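Local coordinates for protein Poly(A) RNA polymerase GLD2 (Rattus norvegicus, PDB 6LBK) that probably adds successive AMP units from ATP to the 3' ends of selected cytoplasmic mRNAs and single nucleotides to certain miRNAs, at residues E197-P202 with Y275-E280; L57-T62 with V204-K209. The protein carries 1 engineered substitution. All coordinates share one frame; numbering follows the deposited sequence.

In the fold
Both interactions use helix 200-213, at successive places along it. Interaction 1 lies on the surface, where the turn leading into the helix meets the loop between helices 268-271 and 283-297; it is polar, with one arginine reaching across to backbone and side-chain oxygens. Interaction 2 is buried: further along the same helix, 204-209 packs across helix 51-63 through apolar side chains, with no hydrogen bond between the two segments. Their centres lie about 15 Å apart, and R201 and P202, in segment 197-202, touch F60, so the two contacts adjoin. Helix 283-297 borders both, touching R199 and P202 in one and L57 and I207 in the other.

Interaction 1. Residues E197-P202 with Y275-E280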
loop_
_atom_site.group_PDB
_atom_site.type_symbol
_atom_site.label_atom_id
_atom_site.label_comp_id
_atom_site.label_asym_id
_atom_site.label_seq_id
_atom_site.Cartn_x
_atom_site.Cartn_y
_atom_site.Cartn_z
ATOM N N GLU A 197 5.521 4.729 14.367
ATOM C CA GLU A 197 6.943 4.964 14.556
ATOM C C GLU A 197 7.529 5.698 13.356
ATOM O O GLU A 197 7.158 5.422 12.212
ATOM C CB GLU A 197 7.663 3.654 14.773
ATOM C CG GLU A 197 9.103 3.818 14.872
ATOM C CD GLU A 197 9.683 2.543 15.270
ATOM O OE1 GLU A 197 8.879 1.715 15.746
ATOM O OE2 GLU A 197 10.900 2.347 15.087
ATOM N N ASN A 198 8.486 6.595 13.629
ATOM C CA ASN A 198 8.969 7.557 12.641
ATOM C C ASN A 198 9.762 6.935 11.500
ATOM O O ASN A 198 9.975 7.622 10.495
ATOM C CB ASN A 198 9.818 8.641 13.311
ATOM C CG ASN A 198 10.802 8.083 14.337
ATOM O OD1 ASN A 198 11.355 6.999 14.159
ATOM N ND2 ASN A 198 11.058 8.854 15.393
ATOM N N ARG A 199 10.210 5.680 11.623
ATOM C CA ARG A 199 10.973 5.023 10.568
ATOM C C ARG A 199 10.104 4.273 9.581
ATOM O O ARG A 199 10.580 3.945 8.487
ATOM C CB ARG A 199 12.005 4.051 11.167
ATOM C CG ARG A 199 13.171 4.728 11.853
ATOM C CD ARG A 199 14.032 3.747 12.614
ATOM N NE ARG A 199 13.360 3.348 13.845
ATOM C CZ ARG A 199 13.843 2.491 14.742
ATOM N NH1 ARG A 199 15.030 1.920 14.562
ATOM N NH2 ARG A 199 13.133 2.202 15.824
ATOM N N VAL A 200 8.859 3.961 9.942
ATOM C CA VAL A 200 8.037 3.126 9.065
ATOM C C VAL A 200 7.795 3.825 7.734
ATOM O O VAL A 200 7.896 3.206 6.669
ATOM C CB VAL A 200 6.717 2.747 9.753
ATOM C CG1 VAL A 200 5.853 1.990 8.779
ATOM C CG2 VAL A 200 6.984 1.900 11.017
ATOM N N ARG A 201 7.490 5.130 7.761
ATOM C CA ARG A 201 7.150 5.810 6.510
ATOM C C ARG A 201 8.360 6.040 5.609
ATOM O O ARG A 201 8.254 5.760 4.399
ATOM C CB ARG A 201 6.395 7.113 6.799
ATOM C CG ARG A 201 4.899 6.861 7.119
ATOM C CD ARG A 201 4.164 8.131 7.612
ATOM N NE ARG A 201 3.896 9.064 6.516
ATOM C CZ ARG A 201 4.382 10.298 6.434
ATOM N NH1 ARG A 201 5.156 10.783 7.396
ATOM N NH2 ARG A 201 4.095 11.057 5.388
ATOM N N PRO A 202 9.521 6.530 6.099
ATOM C CA PRO A 202 10.693 6.628 5.202
ATOM C C PRO A 202 11.111 5.300 4.597
ATOM O O PRO A 202 11.455 5.228 3.403
ATOM C CB PRO A 202 11.792 7.198 6.116
ATOM C CG PRO A 202 11.049 7.946 7.171
ATOM C CD PRO A 202 9.799 7.140 7.414
ATOM N N TYR A 275 4.338 3.645 19.453
ATOM C CA TYR A 275 5.097 2.467 19.851
ATOM C C TYR A 275 6.549 2.863 20.095
ATOM O O TYR A 275 7.200 3.439 19.218
ATOM C CB TYR A 275 5.020 1.373 18.785
ATOM C CG TYR A 275 5.482 0.011 19.266
ATOM C CD1 TYR A 275 4.731 -0.707 20.192
ATOM C CD2 TYR A 275 6.659 -0.563 18.787
ATOM C CE1 TYR A 275 5.139 -1.955 20.641
ATOM C CE2 TYR A 275 7.081 -1.818 19.231
ATOM C CZ TYR A 275 6.314 -2.510 20.162
ATOM O OH TYR A 275 6.714 -3.754 20.617
ATOM N N LEU A 276 7.039 2.575 21.292
ATOM C CA LEU A 276 8.447 2.725 21.624
ATOM C C LEU A 276 9.067 1.335 21.628
ATOM O O LEU A 276 8.648 0.469 22.400
ATOM C CB LEU A 276 8.608 3.417 22.975
ATOM C CG LEU A 276 7.927 4.790 23.056
ATOM C CD1 LEU A 276 8.029 5.401 24.461
ATOM C CD2 LEU A 276 8.504 5.733 22.001
ATOM N N SER A 277 10.046 1.118 20.763
ATOM C CA SER A 277 10.688 -0.176 20.600
ATOM C C SER A 277 12.141 -0.097 21.050
ATOM O O SER A 277 12.728 0.985 21.120
ATOM C CB SER A 277 10.612 -0.646 19.150
ATOM O OG SER A 277 11.422 0.149 18.309
ATOM N N LYS A 278 12.706 -1.254 21.420
ATOM C CA LYS A 278 14.091 -1.273 21.871
ATOM C C LYS A 278 15.097 -1.204 20.723
ATOM O O LYS A 278 16.259 -0.857 20.963
ATOM C CB LYS A 278 14.362 -2.530 22.710
ATOM C CG LYS A 278 13.472 -2.727 23.932
ATOM C CD LYS A 278 13.876 -3.980 24.715
ATOM C CE LYS A 278 12.903 -4.263 25.862
ATOM N NZ LYS A 278 13.301 -5.451 26.671
ATOM N N ASN A 279 14.687 -1.519 19.494
ATOM C CA ASN A 279 15.617 -1.596 18.364
ATOM C C ASN A 279 16.166 -0.219 17.999
ATOM O O ASN A 279 15.391 0.690 17.675
ATOM C CB ASN A 279 14.936 -2.205 17.147
ATOM C CG ASN A 279 15.850 -2.240 15.946
ATOM O OD1 ASN A 279 15.984 -1.245 15.248
ATOM N ND2 ASN A 279 16.469 -3.387 15.688
ATOM N N GLU A 280 17.499 -0.083 17.971
ATOM C CA GLU A 280 18.141 1.161 17.557
ATOM C C GLU A 280 18.673 1.135 16.119
ATOM O O GLU A 280 19.432 2.036 15.750
ATOM C CB GLU A 280 19.293 1.509 18.503
ATOM C CG GLU A 280 18.944 1.649 19.980
ATOM C CD GLU A 280 20.119 2.154 20.807
ATOM O OE1 GLU A 280 21.285 1.892 20.427
ATOM O OE2 GLU A 280 19.883 2.816 21.840
#
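Y275 meets E197 through the edge of its ring: E197 OE1 lies near the ring plane, 4.4 Å from Y275 CD2. E197 comes to this position on an extended chain, with CG anti to the backbone N. Y275 is also backbone hydrogen-bonded to L196, the residue before E197, and P246 packs against the tyrosine.

Next along the loop, S277 turns its hydroxyl toward the pair formed by E197 and R199. Its OG is 3.6 Å from R199 NH2, at the edge of the guanidinium. S277 OG is also 3.9 Å from E197 OE2; both are distances of packing and not of firm bonds. Within their own segment R199 NH2 and E197 OE2 form a salt bridge, in which R199 meets the charge of the buried E197, though the modelled separation is so short that its exact length is doubtful. Both belong to the turn that leads into helix 200-213, in which V200 N bonds to E197 O. The contact probably lies in the helical domain of a Cid1-like, non-canonical poly(A) polymerase fold: the loop runs on into helix 283-297, part of the PAP-associated family region, and L283 and L286 of that helix touch the R199 side chain.

N279 supplies the main acceptor. Its O takes R199 NH2 at 3.3 Å. The N-H...O angle is 148°, and the oxygen lies close to the guanidinium plane, while the donor is tilted 21° from the carbonyl plane. R199 NH1 makes weak bonds, both 3.4 Å long, to N279 O and N279 OD1; the guanidinium and the N279 amide are turned 34° apart. The stronger partner of N279 OD1 is S281 N, so the weak bond from R199 NH1 is secondary, and R199 NH1 donates in addition to S281 O.

Interaction 2. Residues L57-T62 with V204-K209; sequences LELFET and VLVIKK
L59 and V206 run across each other at about a right angle, the leucine meeting the valine with one methyl branch. L59 CD2 comes to 3.8 Å from V206 CG2 and to 4.1 Å from V206 CA, so the branch rests on the helix backbone as well as on the side chain. CG of L59 stands anti to the backbone N (chi1 -178°), which swings the branched end of the side chain over V206. The branch point of the same side chain, L59 CG, is 4.3 Å from L205 CD1, and that methyl also lies 4.2 Å from L59 O.

The short segments of helices 51-63 and 200-213 pass almost perpendicular, at 87°, with axes 9.4 Å apart. Helix 51-63, though early in the chain, thus packs on a helix of what is probably the helical domain of the polymerase fold, the two segments being 142 residues apart in sequence.

On the next residue, F60 presents its ring obliquely to L205, with F60 CD1 4.2 Å from L205 CB. R201 and P202, one turn earlier on helix 200-213, pack on the same phenyl group. K209 meets L59 through its aliphatic base, K209 CG being 4.4 Å from L59 CD2. Its chain then leads away, and the side chain comes within about 10 Å of that of D109, a probable ligand of the catalytic magnesium.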
loop_
_atom_site.group_PDB
_atom_site.type_symbol
_atom_site.label_atom_id
_atom_site.label_comp_id
_atom_site.label_asym_id
_atom_site.label_seq_id
_atom_site.Cartn_x
_atom_site.Cartn_y
_atom_site.Cartn_z
ATOM N N LEU A 57 16.160 9.766 4.110
ATOM C CA LEU A 57 15.341 10.882 4.578
ATOM C C LEU A 57 15.190 11.969 3.519
ATOM O O LEU A 57 14.118 12.574 3.411
ATOM C CB LEU A 57 15.903 11.472 5.863
ATOM C CG LEU A 57 15.536 10.562 7.017
ATOM C CD1 LEU A 57 16.323 10.963 8.223
ATOM C CD2 LEU A 57 14.093 10.679 7.283
ATOM N N GLU A 58 16.253 12.261 2.756
ATOM C CA GLU A 58 16.162 13.239 1.670
ATOM C C GLU A 58 15.120 12.819 0.636
ATOM O O GLU A 58 14.275 13.624 0.216
ATOM C CB GLU A 58 17.535 13.429 1.016
ATOM C CG GLU A 58 18.274 14.684 1.431
ATOM C CD GLU A 58 19.748 14.690 1.002
ATOM O OE1 GLU A 58 20.027 14.576 -0.213
ATOM O OE2 GLU A 58 20.631 14.841 1.882
ATOM N N LEU A 59 15.160 11.551 0.223
ATOM C CA LEU A 59 14.169 11.040 -0.716
ATOM C C LEU A 59 12.775 11.041 -0.091
ATOM O O LEU A 59 11.781 11.372 -0.755
ATOM C CB LEU A 59 14.558 9.627 -1.162
ATOM C CG LEU A 59 13.649 8.951 -2.183
ATOM C CD1 LEU A 59 13.904 9.535 -3.550
ATOM C CD2 LEU A 59 13.882 7.467 -2.194
ATOM N N PHE A 60 12.687 10.680 1.190
ATOM C CA PHE A 60 11.407 10.689 1.876
ATOM C C PHE A 60 10.793 12.080 1.859
ATOM O O PHE A 60 9.639 12.258 1.464
ATOM C CB PHE A 60 11.581 10.192 3.308
ATOM C CG PHE A 60 10.340 10.310 4.120
ATOM C CD1 PHE A 60 9.135 9.779 3.641
ATOM C CD2 PHE A 60 10.363 10.938 5.350
ATOM C CE1 PHE A 60 7.959 9.900 4.367
ATOM C CE2 PHE A 60 9.204 11.052 6.098
ATOM C CZ PHE A 60 7.989 10.528 5.603
ATOM N N GLU A 61 11.575 13.085 2.239
ATOM C CA GLU A 61 11.031 14.421 2.406
ATOM C C GLU A 61 10.705 15.080 1.071
ATOM O O GLU A 61 9.744 15.859 0.991
ATOM C CB GLU A 61 12.035 15.261 3.173
ATOM C CG GLU A 61 12.326 14.727 4.545
ATOM C CD GLU A 61 12.720 15.819 5.493
ATOM O OE1 GLU A 61 13.880 15.793 5.980
ATOM O OE2 GLU A 61 11.875 16.711 5.733
ATOM N N THR A 62 11.450 14.760 0.003
ATOM C CA THR A 62 11.085 15.364 -1.275
ATOM C C THR A 62 9.983 14.602 -2.020
ATOM O O THR A 62 9.250 15.224 -2.801
ATOM C CB THR A 62 12.329 15.537 -2.164
ATOM O OG1 THR A 62 12.959 14.269 -2.394
ATOM C CG2 THR A 62 13.330 16.508 -1.522
ATOM N N VAL A 204 9.220 2.546 4.092
ATOM C CA VAL A 204 8.235 2.091 3.126
ATOM C C VAL A 204 8.364 2.875 1.827
ATOM O O VAL A 204 8.261 2.307 0.732
ATOM C CB VAL A 204 6.826 2.181 3.735
ATOM C CG1 VAL A 204 5.769 2.262 2.644
ATOM C CG2 VAL A 204 6.563 0.977 4.689
ATOM N N LEU A 205 8.621 4.180 1.918
ATOM C CA LEU A 205 8.660 4.993 0.706
ATOM C C LEU A 205 9.873 4.636 -0.153
ATOM O O LEU A 205 9.753 4.460 -1.375
ATOM C CB LEU A 205 8.648 6.484 1.068
ATOM C CG LEU A 205 8.588 7.633 0.045
ATOM C CD1 LEU A 205 9.721 7.681 -0.992
ATOM C CD2 LEU A 205 7.230 7.605 -0.633
ATOM N N VAL A 206 11.063 4.564 0.459
ATOM C CA VAL A 206 12.243 4.221 -0.335
ATOM C C VAL A 206 12.083 2.835 -0.937
ATOM O O VAL A 206 12.506 2.580 -2.068
ATOM C CB VAL A 206 13.528 4.316 0.510
ATOM C CG1 VAL A 206 13.560 3.216 1.609
ATOM C CG2 VAL A 206 14.736 4.208 -0.389
ATOM N N ILE A 207 11.419 1.936 -0.216
ATOM C CA ILE A 207 11.216 0.580 -0.697
ATOM C C ILE A 207 10.207 0.540 -1.851
ATOM O O ILE A 207 10.400 -0.195 -2.829
ATOM C CB ILE A 207 10.807 -0.288 0.499
ATOM C CG1 ILE A 207 12.056 -0.508 1.388
ATOM C CG2 ILE A 207 10.201 -1.562 0.038
ATOM C CD1 ILE A 207 11.810 -1.324 2.655
ATOM N N LYS A 208 9.138 1.342 -1.781
ATOM C CA LYS A 208 8.219 1.469 -2.916
ATOM C C LYS A 208 8.945 2.008 -4.147
ATOM O O LYS A 208 8.806 1.466 -5.249
ATOM C CB LYS A 208 7.056 2.397 -2.558
ATOM C CG LYS A 208 5.827 1.753 -1.954
ATOM C CD LYS A 208 4.819 2.845 -1.698
ATOM C CE LYS A 208 3.503 2.323 -1.195
ATOM N NZ LYS A 208 2.387 3.240 -1.578
ATOM N N LYS A 209 9.712 3.094 -3.986
ATOM C CA LYS A 209 10.452 3.626 -5.131
ATOM C C LYS A 209 11.423 2.587 -5.668
ATOM O O LYS A 209 11.571 2.429 -6.884
ATOM C CB LYS A 209 11.200 4.916 -4.765
ATOM C CG LYS A 209 10.303 6.117 -4.395
ATOM C CD LYS A 209 9.372 6.483 -5.556
ATOM C CE LYS A 209 8.484 7.676 -5.246
ATOM N NZ LYS A 209 7.454 7.896 -6.314
#